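Local coordinates for protein Rd1NTF2_04 (Synthetic construct, PDB 6W3G) that is a computationally designed protein of the NTF2-like fold, probably made to hold a pocket between a long curved sheet and its helices, at residues E94-D106 against R110-G119. Numbering follows the deposited sequence.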
ATOM      1  N   GLU A  94      -0.678 -22.273  -3.234  1.00 26.93           N
ATOM      2  CA  GLU A  94      -1.961 -21.600  -3.410  1.00 23.22           C
ATOM      3  C   GLU A  94      -1.680 -20.112  -3.506  1.00 21.96           C
ATOM      4  O   GLU A  94      -0.868 -19.588  -2.744  1.00 24.48           O
ATOM      5  CB  GLU A  94      -2.902 -21.902  -2.249  1.00 28.66           C
ATOM      6  CG  GLU A  94      -4.227 -21.217  -2.264  1.00 40.58           C
ATOM      7  CD  GLU A  94      -5.087 -21.677  -1.103  1.00 53.28           C
ATOM      8  OE1 GLU A  94      -5.041 -21.032  -0.029  1.00 50.32           O
ATOM      9  OE2 GLU A  94      -5.775 -22.707  -1.257  1.00 52.88           O
ATOM     10  N   THR A  95      -2.311 -19.451  -4.463  1.00 22.56           N
ATOM     11  CA  THR A  95      -2.107 -18.027  -4.669  1.00 19.41           C
ATOM     12  C   THR A  95      -3.426 -17.311  -4.480  1.00 22.05           C
ATOM     13  O   THR A  95      -4.451 -17.742  -5.014  1.00 23.65           O
ATOM     14  CB  THR A  95      -1.535 -17.746  -6.052  1.00 24.94           C
ATOM     15  OG1 THR A  95      -0.320 -18.501  -6.199  1.00 25.99           O
ATOM     16  CG2 THR A  95      -1.247 -16.247  -6.214  1.00 27.25           C
ATOM     17  N   THR A  96      -3.400 -16.234  -3.707  1.00 19.88           N
ATOM     18  CA  THR A  96      -4.561 -15.382  -3.500  1.00 21.52           C
ATOM     19  C   THR A  96      -4.339 -14.094  -4.276  1.00 18.06           C
ATOM     20  O   THR A  96      -3.238 -13.548  -4.274  1.00 19.95           O
ATOM     21  CB  THR A  96      -4.765 -15.090  -2.014  1.00 30.61           C
ATOM     22  OG1 THR A  96      -4.979 -16.319  -1.314  1.00 33.79           O
ATOM     23  CG2 THR A  96      -5.968 -14.196  -1.786  1.00 29.73           C
ATOM     24  N   TYR A  97      -5.376 -13.614  -4.942  1.00 19.48           N
ATOM     25  CA  TYR A  97      -5.276 -12.451  -5.819  1.00 18.88           C
ATOM     26  C   TYR A  97      -6.183 -11.355  -5.287  1.00 20.77           C
ATOM     27  O   TYR A  97      -7.408 -11.434  -5.423  1.00 22.00           O
ATOM     28  CB  TYR A  97      -5.675 -12.823  -7.250  1.00 22.96           C
ATOM     29  CG  TYR A  97      -4.801 -13.881  -7.879  1.00 27.71           C
ATOM     30  CD1 TYR A  97      -4.985 -15.229  -7.587  1.00 28.26           C
ATOM     31  CD2 TYR A  97      -3.782 -13.535  -8.753  1.00 33.00           C
ATOM     32  CE1 TYR A  97      -4.180 -16.205  -8.161  1.00 37.46           C
ATOM     33  CE2 TYR A  97      -2.980 -14.505  -9.331  1.00 34.84           C
ATOM     34  CZ  TYR A  97      -3.183 -15.832  -9.030  1.00 40.72           C
ATOM     35  OH  TYR A  97      -2.379 -16.789  -9.604  1.00 47.10           O
ATOM     36  N   ASP A  98      -5.585 -10.331  -4.689  1.00 19.64           N
ATOM     37  CA  ASP A  98      -6.329  -9.233  -4.103  1.00 20.08           C
ATOM     38  C   ASP A  98      -6.152  -8.013  -4.996  1.00 21.68           C
ATOM     39  O   ASP A  98      -5.243  -7.947  -5.831  1.00 22.83           O
ATOM     40  CB  ASP A  98      -5.841  -8.922  -2.682  1.00 22.39           C
ATOM     41  CG  ASP A  98      -6.373  -9.892  -1.638  1.00 29.29           C
ATOM     42  OD1 ASP A  98      -7.312 -10.660  -1.929  1.00 28.80           O
ATOM     43  OD2 ASP A  98      -5.850  -9.871  -0.509  1.00 35.74           O
ATOM     44  N   ARG A  99      -7.060  -7.062  -4.826  0.68 19.81           N
ATOM     45  CA  ARG A  99      -6.961  -5.770  -5.482  0.68 20.43           C
ATOM     46  C   ARG A  99      -7.179  -4.693  -4.433  0.68 18.48           C
ATOM     47  O   ARG A  99      -8.036  -4.835  -3.559  0.68 19.46           O
ATOM     48  CB  ARG A  99      -7.983  -5.631  -6.608  0.68 20.98           C
ATOM     49  CG  ARG A  99      -8.080  -4.239  -7.196  0.68 25.15           C
ATOM     50  CD  ARG A  99      -9.229  -4.184  -8.183  0.68 28.33           C
ATOM     51  NE  ARG A  99      -8.837  -4.714  -9.479  0.68 30.57           N
ATOM     52  CZ  ARG A  99      -9.659  -5.347 -10.315  0.68 32.84           C
ATOM     53  NH1 ARG A  99     -10.932  -5.554  -9.996  0.68 30.31           N
ATOM     54  NH2 ARG A  99      -9.201  -5.783 -11.475  0.68 30.27           N
ATOM     55  N   TYR A 100      -6.359  -3.655  -4.504  1.00 17.51           N
ATOM     56  CA  TYR A 100      -6.436  -2.537  -3.587  1.00 16.68           C
ATOM     57  C   TYR A 100      -6.570  -1.238  -4.365  1.00 17.40           C
ATOM     58  O   TYR A 100      -6.054  -1.096  -5.485  1.00 17.53           O
ATOM     59  CB  TYR A 100      -5.205  -2.431  -2.698  1.00 17.57           C
ATOM     60  CG  TYR A 100      -5.164  -3.438  -1.592  1.00 24.42           C
ATOM     61  CD1 TYR A 100      -4.700  -4.715  -1.811  1.00 28.51           C
ATOM     62  CD2 TYR A 100      -5.603  -3.099  -0.318  1.00 32.06           C
ATOM     63  CE1 TYR A 100      -4.668  -5.650  -0.774  1.00 31.32           C
ATOM     64  CE2 TYR A 100      -5.571  -4.003   0.712  1.00 37.23           C
ATOM     65  CZ  TYR A 100      -5.112  -5.278   0.481  1.00 39.45           C
ATOM     66  OH  TYR A 100      -5.089  -6.184   1.521  1.00 53.23           O
ATOM     67  N   VAL A 101      -7.226  -0.267  -3.728  1.00 17.09           N
ATOM     68  CA  VAL A 101      -7.314   1.089  -4.225  1.00 18.08           C
ATOM     69  C   VAL A 101      -6.702   1.993  -3.172  1.00 18.73           C
ATOM     70  O   VAL A 101      -7.014   1.869  -1.981  1.00 20.49           O
ATOM     71  CB  VAL A 101      -8.767   1.497  -4.526  1.00 22.62           C
ATOM     72  CG1 VAL A 101      -8.802   2.925  -5.026  1.00 28.07           C
ATOM     73  CG2 VAL A 101      -9.372   0.564  -5.577  1.00 23.55           C
ATOM     74  N   MET A 102      -5.857   2.910  -3.603  0.53 19.40           N
ATOM     75  CA  MET A 102      -5.136   3.788  -2.694  0.53 18.44           C
ATOM     76  C   MET A 102      -5.319   5.231  -3.113  0.53 18.09           C
ATOM     77  O   MET A 102      -5.147   5.567  -4.291  0.53 17.43           O
ATOM     78  CB  MET A 102      -3.655   3.431  -2.681  0.53 22.99           C
ATOM     79  CG  MET A 102      -2.941   3.879  -1.446  0.53 28.48           C
ATOM     80  SD  MET A 102      -1.382   3.008  -1.349  0.53 30.12           S
ATOM     81  CE  MET A 102      -0.493   3.834  -2.663  0.53 32.16           C
ATOM     82  N   VAL A 103      -5.653   6.082  -2.144  1.00 17.67           N
ATOM     83  CA  VAL A 103      -5.795   7.513  -2.363  1.00 17.64           C
ATOM     84  C   VAL A 103      -4.667   8.190  -1.614  1.00 18.86           C
ATOM     85  O   VAL A 103      -4.486   7.955  -0.409  1.00 20.11           O
ATOM     86  CB  VAL A 103      -7.164   8.031  -1.912  1.00 23.02           C
ATOM     87  CG1 VAL A 103      -7.207   9.559  -2.041  1.00 24.49           C
ATOM     88  CG2 VAL A 103      -8.227   7.371  -2.775  1.00 28.18           C
ATOM     89  N   ALA A 104      -3.883   8.966  -2.343  1.00 20.86           N
ATOM     90  CA  ALA A 104      -2.833   9.798  -1.784  1.00 19.95           C
ATOM     91  C   ALA A 104      -3.087  11.240  -2.195  1.00 19.76           C
ATOM     92  O   ALA A 104      -3.697  11.526  -3.239  1.00 21.16           O
ATOM     93  CB  ALA A 104      -1.448   9.329  -2.257  1.00 21.36           C
ATOM     94  N   VAL A 105      -2.626  12.163  -1.362  0.54 22.27           N
ATOM     95  CA  VAL A 105      -2.811  13.588  -1.588  0.54 26.47           C
ATOM     96  C   VAL A 105      -1.433  14.227  -1.706  0.54 26.38           C
ATOM     97  O   VAL A 105      -0.548  13.959  -0.885  0.54 29.99           O
ATOM     98  CB  VAL A 105      -3.631  14.235  -0.458  0.54 26.30           C
ATOM     99  CG1 VAL A 105      -2.836  14.264   0.827  0.54 29.38           C
ATOM    100  CG2 VAL A 105      -4.050  15.640  -0.860  0.54 28.44           C
ATOM    101  N   ASP A 106      -1.252  15.053  -2.733  1.00 26.81           N
ATOM    102  CA  ASP A 106       0.009  15.747  -2.971  1.00 29.82           C
ATOM    103  C   ASP A 106      -0.090  17.127  -2.338  1.00 33.36           C
ATOM    104  O   ASP A 106      -0.886  17.959  -2.782  1.00 38.74           O
ATOM    105  CB  ASP A 106       0.297  15.850  -4.466  1.00 41.90           C
ATOM    106  CG  ASP A 106       1.640  16.496  -4.758  1.00 56.88           C
ATOM    107  OD1 ASP A 106       2.678  15.857  -4.488  1.00 60.04           O
ATOM    108  OD2 ASP A 106       1.654  17.641  -5.258  1.00 62.91           O
ATOM    109  N   ARG A 110       4.706  16.913  -1.879  1.00 67.78           N
ATOM    110  CA  ARG A 110       4.911  15.739  -1.033  1.00 55.25           C
ATOM    111  C   ARG A 110       3.620  14.930  -0.989  1.00 41.45           C
ATOM    112  O   ARG A 110       2.640  15.355  -0.370  1.00 43.70           O
ATOM    113  CB  ARG A 110       5.353  16.181   0.364  1.00 63.95           C
ATOM    114  CG  ARG A 110       5.596  15.081   1.379  1.00 75.58           C
ATOM    115  CD  ARG A 110       6.332  15.654   2.592  1.00 83.60           C
ATOM    116  NE  ARG A 110       5.985  14.982   3.842  1.00 83.57           N
ATOM    117  CZ  ARG A 110       6.583  13.888   4.304  1.00 82.26           C
ATOM    118  NH1 ARG A 110       6.190  13.363   5.456  1.00 85.99           N
ATOM    119  NH2 ARG A 110       7.560  13.312   3.619  1.00 78.10           N
ATOM    120  N   ALA A 111       3.611  13.767  -1.644  1.00 36.23           N
ATOM    121  CA  ALA A 111       2.429  12.915  -1.691  1.00 34.93           C
ATOM    122  C   ALA A 111       2.444  11.949  -0.514  1.00 33.26           C
ATOM    123  O   ALA A 111       3.466  11.319  -0.230  1.00 34.87           O
ATOM    124  CB  ALA A 111       2.367  12.139  -3.008  1.00 38.24           C
ATOM    125  N   GLN A 112       1.310  11.845   0.179  1.00 27.42           N
ATOM    126  CA  GLN A 112       1.170  10.939   1.303  1.00 24.80           C
ATOM    127  C   GLN A 112      -0.133  10.159   1.180  1.00 20.95           C
ATOM    128  O   GLN A 112      -1.169  10.716   0.775  1.00 23.03           O
ATOM    129  CB  GLN A 112       1.217  11.704   2.624  1.00 30.75           C
ATOM    130  CG  GLN A 112       2.618  12.214   2.975  1.00 33.46           C
ATOM    131  CD  GLN A 112       2.778  12.449   4.452  1.00 38.79           C
ATOM    132  OE1 GLN A 112       3.790  12.088   5.044  1.00 51.50           O
ATOM    133  NE2 GLN A 112       1.774  13.059   5.060  1.00 37.36           N
ATOM    134  N   ILE A 113      -0.078   8.886   1.550  1.00 20.17           N
ATOM    135  CA  ILE A 113      -1.214   7.979   1.457  1.00 19.15           C
ATOM    136  C   ILE A 113      -2.211   8.279   2.566  1.00 18.96           C
ATOM    137  O   ILE A 113      -1.867   8.213   3.752  1.00 20.18           O
ATOM    138  CB  ILE A 113      -0.748   6.516   1.527  1.00 20.13           C
ATOM    139  CG1 ILE A 113       0.190   6.224   0.363  1.00 23.85           C
ATOM    140  CG2 ILE A 113      -1.930   5.576   1.508  1.00 19.20           C
ATOM    141  CD1 ILE A 113       1.012   4.984   0.542  1.00 26.19           C
ATOM    142  N   LYS A 114      -3.452   8.572   2.185  1.00 18.61           N
ATOM    143  CA  LYS A 114      -4.544   8.816   3.118  1.00 20.56           C
ATOM    144  C   LYS A 114      -5.401   7.586   3.358  1.00 17.40           C
ATOM    145  O   LYS A 114      -5.903   7.395   4.472  1.00 20.30           O
ATOM    146  CB  LYS A 114      -5.452   9.947   2.595  1.00 20.76           C
ATOM    147  CG  LYS A 114      -4.792  11.310   2.516  1.00 25.71           C
ATOM    148  CD  LYS A 114      -4.420  11.851   3.904  1.00 31.15           C
ATOM    149  CE  LYS A 114      -5.647  12.143   4.769  1.00 38.11           C
ATOM    150  NZ  LYS A 114      -6.609  13.054   4.085  1.00 51.74           N
ATOM    151  N   MET A 115      -5.609   6.764   2.333  0.54 18.67           N
ATOM    152  CA  MET A 115      -6.510   5.628   2.416  0.54 25.92           C
ATOM    153  C   MET A 115      -5.946   4.517   1.552  0.54 17.15           C
ATOM    154  O   MET A 115      -5.403   4.775   0.480  0.54 17.28           O
ATOM    155  CB  MET A 115      -7.921   6.004   1.950  0.54 39.93           C
ATOM    156  CG  MET A 115      -8.862   4.824   1.694  0.54 57.80           C
ATOM    157  SD  MET A 115      -9.259   3.874   3.175  0.54 67.74           S
ATOM    158  CE  MET A 115     -10.283   5.046   4.059  0.54 76.33           C
ATOM    159  N   LEU A 116      -6.059   3.290   2.054  1.00 18.06           N
ATOM    160  CA  LEU A 116      -5.722   2.093   1.301  1.00 20.03           C
ATOM    161  C   LEU A 116      -6.845   1.113   1.604  1.00 19.80           C
ATOM    162  O   LEU A 116      -7.070   0.799   2.777  1.00 22.90           O
ATOM    163  CB  LEU A 116      -4.355   1.565   1.736  1.00 28.85           C
ATOM    164  CG  LEU A 116      -3.512   0.713   0.807  1.00 44.50           C
ATOM    165  CD1 LEU A 116      -2.236   0.332   1.537  1.00 38.55           C
ATOM    166  CD2 LEU A 116      -4.288  -0.484   0.416  1.00 50.95           C
ATOM    167  N   ARG A 117      -7.592   0.690   0.589  1.00 19.97           N
ATOM    168  CA  ARG A 117      -8.726  -0.187   0.839  1.00 20.33           C
ATOM    169  C   ARG A 117      -8.699  -1.382  -0.104  1.00 20.94           C
ATOM    170  O   ARG A 117      -8.411  -1.261  -1.303  1.00 17.91           O
ATOM    171  CB  ARG A 117     -10.083   0.520   0.726  1.00 23.70           C
ATOM    172  CG  ARG A 117     -10.375   1.151  -0.598  1.00 28.63           C
ATOM    173  CD  ARG A 117     -11.753   1.833  -0.568  1.00 33.67           C
ATOM    174  NE  ARG A 117     -12.081   2.430  -1.863  1.00 38.86           N
ATOM    175  CZ  ARG A 117     -12.605   1.761  -2.888  1.00 46.48           C
ATOM    176  NH1 ARG A 117     -12.865   0.463  -2.779  1.00 51.68           N
ATOM    177  NH2 ARG A 117     -12.866   2.389  -4.025  1.00 49.91           N
ATOM    178  N   LYS A 118      -8.951  -2.549   0.474  1.00 29.78           N
ATOM    179  CA  LYS A 118      -9.134  -3.745  -0.326  1.00 31.65           C
ATOM    180  C   LYS A 118     -10.436  -3.578  -1.098  1.00 29.59           C
ATOM    181  O   LYS A 118     -11.484  -3.287  -0.504  1.00 37.00           O
ATOM    182  CB  LYS A 118      -9.150  -4.986   0.554  1.00 33.73           C
ATOM    183  CG  LYS A 118      -9.316  -6.281  -0.228  1.00 34.56           C
ATOM    184  CD  LYS A 118      -9.314  -7.483   0.705  1.00 36.08           C
ATOM    185  CE  LYS A 118      -9.674  -8.767  -0.034  1.00 43.62           C
ATOM    186  NZ  LYS A 118      -9.824  -9.907   0.914  1.00 53.96           N
ATOM    187  N   GLY A 119     -10.354  -3.704  -2.408  1.00 27.18           N
ATOM    188  CA  GLY A 119     -11.463  -3.434  -3.291  1.00 34.05           C
ATOM    189  C   GLY A 119     -11.553  -4.459  -4.403  1.00 47.37           C
ATOM    190  O   GLY A 119     -11.210  -5.626  -4.202  1.00 50.13           O
ATOM    191  OXT GLY A 119     -11.964  -4.154  -5.521  1.00 51.50           O
TER
HETATM  192  O   HOH W   1      -8.272 -11.961   0.207  1.00 41.72           O
HETATM  193  O   HOH W   2      -9.390  -7.592  -3.236  1.00 26.18           O
HETATM  194  O   HOH W   3     -12.642  -4.649  -7.964  1.00 38.93           O
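Strands 94-106 and 111-118 pair antiparallel as a hairpin, their register running from Tyr100 opposite Lys118 to Asp106 opposite Ala111 and slipping by one residue at Val103. There the carbonyl O of Val103 accepts two N-H groups, from Lys114 (N to O 2.9 Å) and Met115 (N to O 3.2 Å), both lying in its carbonyl plane. Beyond this bulge the bonding resumes between Val105 and Gln112, while at the C-terminal end of the chain Gly119 N gives a nearly straight bond to Arg99 O (2.8 Å).

On the helix-facing side, Met102, in one of its two modelled conformers, threads between Ile113 and Leu116: its CG meets Ile113 CG2 at 3.6 Å and its SD lies 3.8 Å from Leu116 CG. In that conformer a bend at chi3 (72°) brings CE against Ile113 CD1, and Phe18 of helix 11-24 adds to this apolar layer. The Tyr100 ring passes obliquely by the Lys118 backbone, with CE2 3.7 Å from Lys118 CB, and also meets the Phe85 ring on strand 80-91. Were Tyr100 cut back to an alanine, the Lys118 methylene would probably lose its aromatic neighbour and a gap would be likely to open beside Phe85.

On the other face, Val101 CB sits over the centre of the Arg117 guanidinium. On the Tyr100 face again, where the pairing ends, Lys118 stretches out fully toward Asp98; the direct salt bridge is long (NZ to OD1 3.9 Å), and water 1 links the same two atoms by shorter bonds. Such a classic beta bulge in a long hairpin is consistent with the strongly curved sheet that wraps the helices in NTF2-like folds.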